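Citrate synthase (Pyrobaculum aerophilum, PDB 2IBP) probably catalyses the condensation of oxaloacetate with acetyl-CoA and water to give citrate and CoA, a step of the tricarboxylic acid cycle. Local coordinates at residues 66-69 against 73-76; 92-97 against 121-126; 125-130 against 232-237; 149-154 against 374-379; 222-227 against 380-385. One frame throughout, in Å; residues are numbered along the deposited sequence.

Following the chain from the N terminus, contact 1 comes first and shuts the short turn between helix 62-71 and helix 77-90. Contact 2 closes the next loop, bringing the start of helix 95-103 to the end of helix 109-123. Its later segment shares E125 and D126 with contact 3, which runs on to helix 233-244. Contacts 3, 4 and 5 cross one another in sequence: 125-130 reaches 232-237, 149-154 reaches 374-379, and 222-227 reaches 380-385. Helix 363-382 thereby meets both helix 141-169 and helix 218-227. Contact 1 touches contact 4 through I69, and all the contacts except contact 4 also touch the second subunit.

Contact 1: 66-69 against 73-76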
# COMPACT_ATOMS: atom_id res chain seq x y z
N SER A 66 -22.52 5.11 -6.09
CA SER A 66 -21.16 4.91 -6.59
C SER A 66 -20.90 5.88 -7.75
O SER A 66 -19.82 6.48 -7.85
CB SER A 66 -20.87 3.45 -6.95
OG SER A 66 -21.65 2.96 -8.02
N TYR A 67 -21.91 6.06 -8.61
CA TYR A 67 -21.78 7.02 -9.70
C TYR A 67 -21.50 8.40 -9.11
O TYR A 67 -20.61 9.11 -9.55
CB TYR A 67 -23.06 7.08 -10.54
CG TYR A 67 -22.96 7.98 -11.76
CD1 TYR A 67 -22.75 7.44 -13.02
CD2 TYR A 67 -22.98 9.36 -11.63
CE1 TYR A 67 -22.58 8.25 -14.14
CE2 TYR A 67 -22.83 10.19 -12.75
CZ TYR A 67 -22.64 9.62 -13.99
OH TYR A 67 -22.51 10.44 -15.10
N LEU A 68 -22.33 8.79 -8.15
CA LEU A 68 -22.20 10.06 -7.46
C LEU A 68 -20.79 10.25 -6.87
O LEU A 68 -20.16 11.28 -7.08
CB LEU A 68 -23.24 10.14 -6.36
CG LEU A 68 -23.15 11.34 -5.43
CD1 LEU A 68 -23.33 12.67 -6.17
CD2 LEU A 68 -24.18 11.22 -4.31
N ILE A 69 -20.32 9.25 -6.15
CA ILE A 69 -19.01 9.37 -5.53
C ILE A 69 -17.92 9.49 -6.58
O ILE A 69 -17.05 10.33 -6.47
CB ILE A 69 -18.76 8.20 -4.57
CG1 ILE A 69 -19.67 8.35 -3.34
CG2 ILE A 69 -17.30 8.20 -4.11
CD1 ILE A 69 -19.66 7.14 -2.41
N ARG A 73 -21.53 13.97 -9.14
CA ARG A 73 -22.90 14.43 -9.26
C ARG A 73 -23.84 13.26 -9.53
O ARG A 73 -23.41 12.18 -9.91
CB ARG A 73 -23.04 15.42 -10.40
CG ARG A 73 -22.72 14.83 -11.74
CD ARG A 73 -22.94 15.84 -12.83
NE ARG A 73 -22.53 15.30 -14.11
CZ ARG A 73 -23.27 14.49 -14.86
NH1 ARG A 73 -24.48 14.10 -14.44
NH2 ARG A 73 -22.80 14.06 -16.02
N LEU A 74 -25.13 13.50 -9.36
CA LEU A 74 -26.12 12.47 -9.64
C LEU A 74 -26.25 12.26 -11.14
O LEU A 74 -26.22 13.23 -11.91
CB LEU A 74 -27.48 12.84 -9.04
CG LEU A 74 -27.58 12.86 -7.51
CD1 LEU A 74 -28.90 13.46 -7.05
CD2 LEU A 74 -27.39 11.46 -6.94
N PRO A 75 -26.40 11.01 -11.57
CA PRO A 75 -26.52 10.73 -13.00
C PRO A 75 -27.90 11.03 -13.58
O PRO A 75 -28.90 10.93 -12.88
CB PRO A 75 -26.29 9.21 -13.07
CG PRO A 75 -26.81 8.71 -11.77
CD PRO A 75 -26.42 9.78 -10.77
N THR A 76 -27.95 11.38 -14.86
CA THR A 76 -29.24 11.49 -15.52
C THR A 76 -29.71 10.04 -15.77
O THR A 76 -28.95 9.08 -15.59
CB THR A 76 -29.12 12.18 -16.89
OG1 THR A 76 -28.29 11.38 -17.74
CG2 THR A 76 -28.53 13.58 -16.74
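Y67 and L68 pack against R73, L74 and P75 in the loop connecting two consecutive helices: the end of helix 62-71 is covered by the residues that lead into helix 77-90, in the mainly helical body of citrate synthase. The main element is a CH-pi contact. P75 lies over one face of the Y67 ring, its CB 3.5 Å from the ring centroid and 9° off the normal, and P75 CD reaches Y67 CD2 at 3.6 Å. The tyrosine stretches away from its own backbone N (chi1 -175°), which carries the ring under the proline and sets its edge against the loop, with R73 O in the ring plane 3.3 Å from Y67 CD2. With an alanine here, P75 CB would probably lose the ring face it rests on, opening a gap beside the turn. The R73 side chain runs alongside Y67, its guanidinium reaching the hydroxyl end with its plane turned 62° from the ring. Its NH2 makes a salt bridge with E79, and its NH1 bonds weakly to L74 O. T76 caps the next helix, while P75 O accepts a bond from R409 of the second subunit. L68 supplies the apolar flank, CD2 meeting L74 CD2 at 4.2 Å and CD1 lying 3.4 Å from R73 C. R73 O is buried without a conventional hydrogen-bond partner; a CH...O contact reaches it from L68 CA at 3.5 Å.

Contact 2: 92-97 against 121-126; sequences ELHPAT and GAYDED
Two aromatic rings, H94 and Y123, meet in a heavily offset, nearly parallel pair. Their planes are 23° apart and the centroids 5.0 Å, and the slide is so large that the rings barely overlap. What sits over the imidazole face is instead Y123 CB, in a CH-pi contact 4.0 Å from the ring centroid. The opposite face of the imidazole is covered by CD of the adjoining P95, so the ring is held between the two. The apolar part is A96, whose CB touches Y123 CE2 at 3.6 Å.

Hydrogen bonding fixes the histidine from its own side. H94 is the N-cap of helix 95-103: ND1 accepts from A96 N at 2.9 Å, close to the ring plane, which implies that ND1 carries no proton. With CG turned away from the backbone N (chi1 -172°), the ring can fold back to cap and still present a face to Y123. The tyrosine hydroxyl looks elsewhere, bonding to N103 O and K106 N of the second subunit. The contact thus joins the start of helix 95-103 to the end of helix 109-123, beside the dimer partner, with L93 packed on helix 141-169 behind it.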
# COMPACT_ATOMS: atom_id res chain seq x y z
N GLU A 92 -17.44 -9.66 -14.46
CA GLU A 92 -16.70 -10.91 -14.63
C GLU A 92 -15.20 -10.65 -14.58
O GLU A 92 -14.73 -9.59 -14.98
CB GLU A 92 -17.07 -11.60 -15.93
CG GLU A 92 -16.44 -12.97 -16.14
CD GLU A 92 -16.74 -13.97 -15.04
OE1 GLU A 92 -17.64 -14.82 -15.24
OE2 GLU A 92 -16.13 -13.89 -13.95
N LEU A 93 -14.47 -11.62 -14.02
CA LEU A 93 -13.05 -11.50 -13.88
C LEU A 93 -12.34 -12.22 -15.01
O LEU A 93 -12.87 -13.14 -15.63
CB LEU A 93 -12.61 -12.10 -12.54
CG LEU A 93 -13.30 -11.52 -11.32
CD1 LEU A 93 -12.91 -12.32 -10.05
CD2 LEU A 93 -12.99 -10.03 -11.18
N HIS A 94 -11.09 -11.80 -15.24
CA HIS A 94 -10.21 -12.42 -16.22
C HIS A 94 -9.88 -13.84 -15.73
O HIS A 94 -9.73 -14.07 -14.51
CB HIS A 94 -8.92 -11.61 -16.31
CG HIS A 94 -8.01 -12.02 -17.42
ND1 HIS A 94 -7.20 -13.14 -17.35
CD2 HIS A 94 -7.75 -11.45 -18.62
CE1 HIS A 94 -6.51 -13.25 -18.47
NE2 HIS A 94 -6.83 -12.24 -19.27
N PRO A 95 -9.79 -14.81 -16.64
CA PRO A 95 -9.49 -16.16 -16.18
C PRO A 95 -8.25 -16.26 -15.28
O PRO A 95 -8.23 -17.06 -14.36
CB PRO A 95 -9.30 -16.93 -17.49
CG PRO A 95 -10.15 -16.22 -18.46
CD PRO A 95 -10.07 -14.77 -18.09
N ALA A 96 -7.21 -15.46 -15.54
CA ALA A 96 -6.00 -15.50 -14.73
C ALA A 96 -6.31 -15.09 -13.30
O ALA A 96 -5.80 -15.68 -12.35
CB ALA A 96 -4.93 -14.58 -15.31
N THR A 97 -7.20 -14.11 -13.16
CA THR A 97 -7.61 -13.64 -11.84
C THR A 97 -8.34 -14.76 -11.09
O THR A 97 -8.08 -14.99 -9.92
CB THR A 97 -8.54 -12.44 -11.99
OG1 THR A 97 -7.86 -11.43 -12.75
CG2 THR A 97 -8.96 -11.89 -10.63
N GLY A 121 -5.57 -6.29 -12.59
CA GLY A 121 -4.96 -5.10 -13.18
C GLY A 121 -3.87 -5.45 -14.18
O GLY A 121 -3.60 -4.70 -15.14
N ALA A 122 -3.30 -6.64 -14.00
CA ALA A 122 -2.16 -7.11 -14.79
C ALA A 122 -2.49 -7.31 -16.25
O ALA A 122 -1.65 -7.10 -17.13
CB ALA A 122 -1.62 -8.39 -14.21
N TYR A 123 -3.72 -7.74 -16.51
CA TYR A 123 -4.14 -8.02 -17.88
C TYR A 123 -5.23 -7.09 -18.41
O TYR A 123 -5.71 -7.28 -19.53
CB TYR A 123 -4.57 -9.48 -18.01
CG TYR A 123 -3.43 -10.46 -17.83
CD1 TYR A 123 -2.32 -10.41 -18.66
CD2 TYR A 123 -3.48 -11.44 -16.87
CE1 TYR A 123 -1.27 -11.29 -18.50
CE2 TYR A 123 -2.44 -12.33 -16.70
CZ TYR A 123 -1.34 -12.26 -17.53
OH TYR A 123 -0.33 -13.16 -17.38
N ASP A 124 -5.59 -6.08 -17.63
CA ASP A 124 -6.59 -5.09 -18.03
C ASP A 124 -5.97 -4.18 -19.09
O ASP A 124 -5.02 -3.46 -18.82
CB ASP A 124 -7.04 -4.27 -16.82
CG ASP A 124 -8.12 -3.25 -17.15
OD1 ASP A 124 -7.97 -2.51 -18.14
OD2 ASP A 124 -9.12 -3.22 -16.42
N GLU A 125 -6.50 -4.24 -20.31
CA GLU A 125 -5.92 -3.46 -21.42
C GLU A 125 -5.95 -1.95 -21.21
O GLU A 125 -5.01 -1.24 -21.58
CB GLU A 125 -6.62 -3.83 -22.73
CG GLU A 125 -6.43 -5.29 -23.13
CD GLU A 125 -7.20 -5.67 -24.39
OE1 GLU A 125 -7.75 -4.77 -25.07
OE2 GLU A 125 -7.26 -6.88 -24.70
N ASP A 126 -7.03 -1.46 -20.63
CA ASP A 126 -7.15 -0.04 -20.30
C ASP A 126 -6.06 0.34 -19.32
O ASP A 126 -5.46 1.39 -19.41
CB ASP A 126 -8.50 0.26 -19.68
CG ASP A 126 -9.64 0.15 -20.67
OD1 ASP A 126 -9.42 0.41 -21.88
OD2 ASP A 126 -10.78 -0.14 -20.23

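Contact 3: 125-130 against 232-237; sequences EDNQKL and DLYSSV
D232 OD2 is gripped by two N-H groups that come from opposite faces of its carboxylate. N127 ND2 donates across the contact at 3.1 Å, almost straight at 172°, and S235 N donates from D232's own helix at 3.0 Å. Both lie well out of the carboxylate plane, and the amide of N127 is turned 66° against it. The aspartate can serve both because its CG sits between its backbone N and carbonyl carbon (chi1 68°), which folds the carboxylate back over the first turn. D232 is the N-cap of helix 233-244, so N127, on the first turn of helix 125-135, grips the cap of another helix at the subunit interface. The other carboxylate oxygen, D232 OD1, makes a salt bridge with K245 of the second subunit, whose F111 packs on both N127 and D232; the negative charge is thereby probably stabilised by lysine and helix start together. The amide of N127 is used at both ends. ND2 also donates to G121 O, while OD1 accepts from a water at 2.7 Å that in turn takes the bond from L233 N at 2.9 Å, bridging the two helices. Y234 lies beside the amide, with CD2 3.5 Å from N127 ND2 and the amide oxygen near the plane of the ring at its edge. The phenol hydroxyl bonds to D124.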
# COMPACT_ATOMS: atom_id res chain seq x y z
N GLU A 125 -6.50 -4.24 -20.31
CA GLU A 125 -5.92 -3.46 -21.42
C GLU A 125 -5.95 -1.95 -21.21
O GLU A 125 -5.01 -1.24 -21.58
CB GLU A 125 -6.62 -3.83 -22.73
CG GLU A 125 -6.43 -5.29 -23.13
CD GLU A 125 -7.20 -5.67 -24.39
OE1 GLU A 125 -7.75 -4.77 -25.07
OE2 GLU A 125 -7.26 -6.88 -24.70
N ASP A 126 -7.03 -1.46 -20.63
CA ASP A 126 -7.15 -0.04 -20.30
C ASP A 126 -6.06 0.34 -19.32
O ASP A 126 -5.46 1.39 -19.41
CB ASP A 126 -8.50 0.26 -19.68
CG ASP A 126 -9.64 0.15 -20.67
OD1 ASP A 126 -9.42 0.41 -21.88
OD2 ASP A 126 -10.78 -0.14 -20.23
N ASN A 127 -5.89 -0.48 -18.30
CA ASN A 127 -4.89 -0.22 -17.30
C ASN A 127 -3.52 -0.13 -17.97
O ASN A 127 -2.74 0.76 -17.67
CB ASN A 127 -4.89 -1.32 -16.24
CG ASN A 127 -4.24 -0.89 -14.93
OD1 ASN A 127 -4.46 0.23 -14.46
ND2 ASN A 127 -3.58 -1.84 -14.26
N GLN A 128 -3.20 -1.11 -18.83
CA GLN A 128 -1.91 -1.10 -19.54
C GLN A 128 -1.71 0.21 -20.31
O GLN A 128 -0.64 0.81 -20.28
CB GLN A 128 -1.79 -2.29 -20.49
CG GLN A 128 -2.07 -3.66 -19.86
CD GLN A 128 -1.46 -3.83 -18.47
OE1 GLN A 128 -0.24 -3.78 -18.29
NE2 GLN A 128 -2.32 -4.12 -17.50
N LYS A 129 -2.76 0.64 -20.98
CA LYS A 129 -2.71 1.86 -21.77
C LYS A 129 -2.48 3.07 -20.87
O LYS A 129 -1.71 3.97 -21.20
CB LYS A 129 -4.00 2.02 -22.58
CG LYS A 129 -3.97 3.14 -23.59
CD LYS A 129 -5.22 3.11 -24.47
CE LYS A 129 -5.15 4.15 -25.58
NZ LYS A 129 -5.09 5.55 -25.06
N LEU A 130 -3.13 3.09 -19.71
CA LEU A 130 -2.96 4.20 -18.79
C LEU A 130 -1.56 4.20 -18.21
O LEU A 130 -0.95 5.25 -18.07
CB LEU A 130 -4.03 4.19 -17.70
CG LEU A 130 -4.00 5.39 -16.74
CD1 LEU A 130 -4.03 6.74 -17.45
CD2 LEU A 130 -5.14 5.28 -15.73
N ASP A 232 -0.59 2.31 -10.82
CA ASP A 232 -1.92 2.12 -11.37
C ASP A 232 -3.02 1.99 -10.34
O ASP A 232 -2.77 1.66 -9.18
CB ASP A 232 -1.92 0.92 -12.29
CG ASP A 232 -1.72 -0.37 -11.54
OD1 ASP A 232 -0.56 -0.69 -11.15
OD2 ASP A 232 -2.73 -1.07 -11.37
N LEU A 233 -4.25 2.20 -10.79
CA LEU A 233 -5.41 2.14 -9.92
C LEU A 233 -5.62 0.81 -9.24
O LEU A 233 -6.05 0.76 -8.08
CB LEU A 233 -6.67 2.56 -10.68
CG LEU A 233 -6.78 4.06 -10.92
CD1 LEU A 233 -7.68 4.38 -12.12
CD2 LEU A 233 -7.27 4.74 -9.66
N TYR A 234 -5.37 -0.28 -9.96
CA TYR A 234 -5.51 -1.58 -9.35
C TYR A 234 -4.51 -1.73 -8.21
O TYR A 234 -4.84 -2.19 -7.14
CB TYR A 234 -5.32 -2.68 -10.38
CG TYR A 234 -6.47 -2.89 -11.33
CD1 TYR A 234 -7.40 -3.90 -11.10
CD2 TYR A 234 -6.58 -2.16 -12.51
CE1 TYR A 234 -8.41 -4.17 -11.99
CE2 TYR A 234 -7.63 -2.40 -13.40
CZ TYR A 234 -8.53 -3.42 -13.14
OH TYR A 234 -9.57 -3.71 -14.02
N SER A 235 -3.26 -1.37 -8.47
CA SER A 235 -2.23 -1.47 -7.43
C SER A 235 -2.56 -0.59 -6.22
O SER A 235 -2.36 -0.98 -5.06
CB SER A 235 -0.87 -1.11 -8.01
OG SER A 235 -0.52 -2.11 -8.96
N SER A 236 -3.12 0.59 -6.48
CA SER A 236 -3.52 1.48 -5.39
C SER A 236 -4.62 0.84 -4.53
O SER A 236 -4.60 0.90 -3.29
CB SER A 236 -3.97 2.82 -5.95
OG SER A 236 -2.88 3.46 -6.63
N VAL A 237 -5.57 0.19 -5.19
CA VAL A 237 -6.64 -0.50 -4.48
C VAL A 237 -6.09 -1.71 -3.71
O VAL A 237 -6.46 -1.93 -2.56
CB VAL A 237 -7.82 -0.86 -5.39
CG1 VAL A 237 -8.79 -1.81 -4.68
CG2 VAL A 237 -8.52 0.41 -5.82
O HOH W 1 -4.24 2.82 -13.60

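Contact 4: 149-154 against 374-379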
# COMPACT_ATOMS: atom_id res chain seq x y z
N ARG A 149 -12.83 4.56 -16.48
CA ARG A 149 -13.22 3.22 -16.91
C ARG A 149 -12.65 2.20 -15.91
O ARG A 149 -13.34 1.28 -15.47
CB ARG A 149 -12.67 2.94 -18.32
CG ARG A 149 -13.38 1.85 -19.12
CD ARG A 149 -12.81 1.76 -20.55
NE ARG A 149 -12.75 3.07 -21.20
CZ ARG A 149 -12.02 3.35 -22.28
NH1 ARG A 149 -11.27 2.42 -22.86
NH2 ARG A 149 -12.02 4.59 -22.76
N ILE A 150 -11.38 2.36 -15.56
CA ILE A 150 -10.70 1.46 -14.62
C ILE A 150 -11.34 1.52 -13.24
O ILE A 150 -11.52 0.49 -12.57
CB ILE A 150 -9.19 1.74 -14.56
CG1 ILE A 150 -8.57 1.45 -15.94
CG2 ILE A 150 -8.52 0.91 -13.45
CD1 ILE A 150 -7.22 2.11 -16.20
N ALA A 151 -11.63 2.74 -12.80
CA ALA A 151 -12.30 2.95 -11.51
C ALA A 151 -13.64 2.19 -11.48
O ALA A 151 -13.94 1.47 -10.52
CB ALA A 151 -12.50 4.43 -11.23
N GLU A 152 -14.42 2.30 -12.56
CA GLU A 152 -15.68 1.56 -12.65
C GLU A 152 -15.46 0.04 -12.57
O GLU A 152 -16.18 -0.67 -11.88
CB GLU A 152 -16.41 1.91 -13.95
CG GLU A 152 -16.92 3.30 -13.99
CD GLU A 152 -17.73 3.61 -15.23
OE1 GLU A 152 -17.88 2.72 -16.11
OE2 GLU A 152 -18.25 4.74 -15.30
N LYS A 153 -14.42 -0.44 -13.24
CA LYS A 153 -14.13 -1.86 -13.24
C LYS A 153 -13.82 -2.34 -11.84
O LYS A 153 -14.25 -3.41 -11.44
CB LYS A 153 -12.97 -2.19 -14.15
CG LYS A 153 -13.30 -2.09 -15.61
CD LYS A 153 -12.06 -2.30 -16.41
CE LYS A 153 -12.30 -2.16 -17.88
NZ LYS A 153 -10.98 -2.26 -18.56
N LEU A 154 -13.02 -1.57 -11.11
CA LEU A 154 -12.68 -1.95 -9.73
C LEU A 154 -13.92 -2.04 -8.82
O LEU A 154 -14.07 -2.97 -8.02
CB LEU A 154 -11.66 -0.95 -9.18
CG LEU A 154 -10.24 -1.25 -9.66
CD1 LEU A 154 -9.34 -0.03 -9.66
CD2 LEU A 154 -9.60 -2.39 -8.86
N GLY A 374 -14.95 4.85 -2.91
CA GLY A 374 -14.30 5.96 -2.25
C GLY A 374 -12.81 5.96 -2.58
O GLY A 374 -12.24 6.98 -2.92
N TRP A 375 -12.18 4.79 -2.52
CA TRP A 375 -10.76 4.71 -2.79
C TRP A 375 -10.43 5.23 -4.17
O TRP A 375 -9.56 6.09 -4.32
CB TRP A 375 -10.23 3.29 -2.65
CG TRP A 375 -10.28 2.74 -1.28
CD1 TRP A 375 -10.11 3.40 -0.12
CD2 TRP A 375 -10.31 1.34 -0.94
NE1 TRP A 375 -10.14 2.53 0.94
CE2 TRP A 375 -10.26 1.26 0.46
CE3 TRP A 375 -10.41 0.16 -1.68
CZ2 TRP A 375 -10.32 0.04 1.13
CZ3 TRP A 375 -10.50 -1.05 -1.00
CH2 TRP A 375 -10.46 -1.09 0.39
N VAL A 376 -11.12 4.71 -5.18
CA VAL A 376 -10.83 5.13 -6.57
C VAL A 376 -11.17 6.62 -6.78
O VAL A 376 -10.40 7.35 -7.44
CB VAL A 376 -11.42 4.19 -7.63
CG1 VAL A 376 -10.85 2.79 -7.46
CG2 VAL A 376 -12.96 4.17 -7.56
N ALA A 377 -12.27 7.09 -6.20
CA ALA A 377 -12.63 8.51 -6.32
C ALA A 377 -11.53 9.37 -5.71
O ALA A 377 -11.18 10.43 -6.23
CB ALA A 377 -13.96 8.80 -5.63
N HIS A 378 -11.02 8.94 -4.56
CA HIS A 378 -9.97 9.70 -3.88
C HIS A 378 -8.69 9.74 -4.69
O HIS A 378 -8.08 10.78 -4.79
CB HIS A 378 -9.69 9.14 -2.49
CG HIS A 378 -10.59 9.69 -1.43
ND1 HIS A 378 -10.34 10.89 -0.80
CD2 HIS A 378 -11.70 9.18 -0.84
CE1 HIS A 378 -11.27 11.11 0.11
NE2 HIS A 378 -12.12 10.09 0.09
N VAL A 379 -8.34 8.62 -5.31
CA VAL A 379 -7.15 8.57 -6.18
C VAL A 379 -7.31 9.53 -7.35
O VAL A 379 -6.43 10.37 -7.60
CB VAL A 379 -6.86 7.16 -6.69
CG1 VAL A 379 -5.84 7.21 -7.84
CG2 VAL A 379 -6.37 6.30 -5.52
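V376 points toward helix 141-169 and fits between A151 and L154, one turn apart on that helix. This is close helix-helix packing in the mainly helical body of the citrate synthase fold, joining helix 141-169 to helix 363-382. The backbones come near where the side chains are small: the CA atoms of A151 and V376 are 5.6 Å apart. The valine's two methyls divide the work. Its CG1 lies away from the carbonyl carbon and beside the backbone N (chi1 -60°), which turns this branch to L154, with L154 CD1 3.9 Å from V376 CG1. The other branch faces the alanine, and A151 CB lies 3.7 Å from V376 CG2. The leucine approaches at a slant, and its CB stays 4.2 Å from V376 CG1, so L154 CB and CD1 both touch the CG1 branch. L154 also packs on Y234 of helix 233-244, making it a link between three helices.

No polar bond joins the segments; the charged residues on 149-154 find partners elsewhere. R149 and K153 make salt bridges with D126, and E152 pairs with R86 on helix 77-90. On the far side, W375 and H378 pack against helix 218-227. V376 CG2 also lies 4.1 Å from A151 O.

Contact 5: 222-227 against 380-385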
# COMPACT_ATOMS: atom_id res chain seq x y z
N ALA A 222 -3.32 4.84 2.12
CA ALA A 222 -2.43 3.90 1.42
C ALA A 222 -2.64 4.04 -0.09
O ALA A 222 -1.68 4.07 -0.85
CB ALA A 222 -2.69 2.47 1.85
N ALA A 223 -3.89 4.11 -0.51
CA ALA A 223 -4.21 4.30 -1.93
C ALA A 223 -3.59 5.60 -2.45
O ALA A 223 -3.07 5.63 -3.57
CB ALA A 223 -5.72 4.31 -2.13
N HIS A 224 -3.64 6.67 -1.64
CA HIS A 224 -3.02 7.94 -2.04
C HIS A 224 -1.53 7.80 -2.20
O HIS A 224 -0.94 8.37 -3.11
CB HIS A 224 -3.25 9.05 -1.02
CG HIS A 224 -4.59 9.71 -1.11
ND1 HIS A 224 -5.72 9.21 -0.50
CD2 HIS A 224 -4.96 10.88 -1.69
CE1 HIS A 224 -6.72 10.05 -0.70
NE2 HIS A 224 -6.29 11.06 -1.43
N VAL A 225 -0.89 7.14 -1.25
CA VAL A 225 0.57 7.04 -1.29
C VAL A 225 1.02 6.29 -2.54
O VAL A 225 1.95 6.70 -3.23
CB VAL A 225 1.12 6.40 -0.01
CG1 VAL A 225 2.63 6.16 -0.13
CG2 VAL A 225 0.83 7.30 1.18
N VAL A 226 0.36 5.18 -2.82
CA VAL A 226 0.66 4.39 -3.98
C VAL A 226 0.34 5.17 -5.24
O VAL A 226 1.16 5.28 -6.13
CB VAL A 226 -0.07 3.04 -3.95
CG1 VAL A 226 0.03 2.33 -5.29
CG2 VAL A 226 0.47 2.18 -2.81
N ALA A 227 -0.85 5.78 -5.29
CA ALA A 227 -1.23 6.54 -6.47
C ALA A 227 -0.32 7.72 -6.71
O ALA A 227 -0.12 8.14 -7.86
CB ALA A 227 -2.66 6.99 -6.37
N LEU A 380 -8.44 9.44 -8.05
CA LEU A 380 -8.67 10.31 -9.19
C LEU A 380 -8.64 11.77 -8.78
O LEU A 380 -8.11 12.61 -9.51
CB LEU A 380 -9.96 9.95 -9.90
CG LEU A 380 -9.95 8.53 -10.47
CD1 LEU A 380 -11.29 8.18 -11.08
CD2 LEU A 380 -8.84 8.31 -11.48
N GLU A 381 -9.20 12.08 -7.61
CA GLU A 381 -9.17 13.43 -7.11
C GLU A 381 -7.73 13.91 -6.89
O GLU A 381 -7.36 15.00 -7.30
CB GLU A 381 -9.97 13.55 -5.83
CG GLU A 381 -10.03 14.94 -5.27
CD GLU A 381 -10.93 15.02 -4.07
OE1 GLU A 381 -10.58 14.41 -3.04
OE2 GLU A 381 -11.96 15.72 -4.16
N TYR A 382 -6.92 13.06 -6.26
CA TYR A 382 -5.53 13.42 -5.99
C TYR A 382 -4.78 13.66 -7.30
O TYR A 382 -3.94 14.55 -7.38
CB TYR A 382 -4.83 12.33 -5.18
CG TYR A 382 -3.54 12.80 -4.59
CD1 TYR A 382 -3.54 13.75 -3.58
CD2 TYR A 382 -2.31 12.31 -5.03
CE1 TYR A 382 -2.37 14.22 -3.04
CE2 TYR A 382 -1.12 12.75 -4.47
CZ TYR A 382 -1.16 13.73 -3.49
OH TYR A 382 -0.01 14.23 -2.93
N TRP A 383 -5.05 12.81 -8.28
CA TRP A 383 -4.41 12.92 -9.59
C TRP A 383 -4.74 14.21 -10.34
O TRP A 383 -4.13 14.50 -11.38
CB TRP A 383 -4.72 11.73 -10.46
CG TRP A 383 -3.96 10.49 -10.11
CD1 TRP A 383 -2.88 10.38 -9.27
CD2 TRP A 383 -4.06 9.23 -10.79
NE1 TRP A 383 -2.38 9.12 -9.31
CE2 TRP A 383 -3.06 8.39 -10.25
CE3 TRP A 383 -4.91 8.72 -11.77
CZ2 TRP A 383 -2.88 7.07 -10.67
CZ3 TRP A 383 -4.73 7.41 -12.20
CH2 TRP A 383 -3.72 6.60 -11.64
N GLU A 384 -5.74 14.97 -9.87
CA GLU A 384 -6.00 16.29 -10.46
C GLU A 384 -4.88 17.27 -10.10
O GLU A 384 -4.73 18.31 -10.72
CB GLU A 384 -7.35 16.84 -10.01
CG GLU A 384 -8.50 16.09 -10.63
CD GLU A 384 -8.54 16.26 -12.14
OE1 GLU A 384 -8.76 17.39 -12.61
OE2 GLU A 384 -8.37 15.25 -12.86
N ASN A 385 -4.11 16.96 -9.06
CA ASN A 385 -2.96 17.78 -8.68
C ASN A 385 -2.03 16.87 -7.91
O ASN A 385 -1.90 16.97 -6.70
CB ASN A 385 -3.36 18.97 -7.81
CG ASN A 385 -2.20 19.94 -7.61
OD1 ASN A 385 -1.20 19.88 -8.32
ND2 ASN A 385 -2.36 20.88 -6.68
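A227 and W383 form the tight end of this contact, where an indole N-H reaches a main-chain carbonyl at the end of helix 218-227. W383 NE1 donates to A227 O at 2.9 Å, nearly straight at 173°. The oxygen lies in the indole plane, whereas the N-H comes to it from above the carbonyl plane, 52° out. A227 CB tucks against the same nitrogen, 3.6 Å from W383 NE1. The indole is packed further by L230, L233 and an edge-to-face Y139.

The second pair is an offset edge-to-face stack: the edge of H224 turns toward the face of Y382, planes 78° apart and centroids 5.4 Å. Its near point is H224 CD2, 3.7 Å from Y382 CD1. Y382 swings its ring to that position by setting CG away from its backbone N.

Toward solvent the contact is loose. Farther along the chain, E384 and N385 are exposed and touch nothing of 222-227, though N385 O bonds to H24 of the second subunit. A leucine in place of W383 would lose the indole N-H and would probably leave the buried A227 O without its mate at the helix end. Chemically, the nitrogens of H224 are engaged by T220 O and K32 NZ, which is consistent with a neutral ring that presents a carbon edge to the tyrosine.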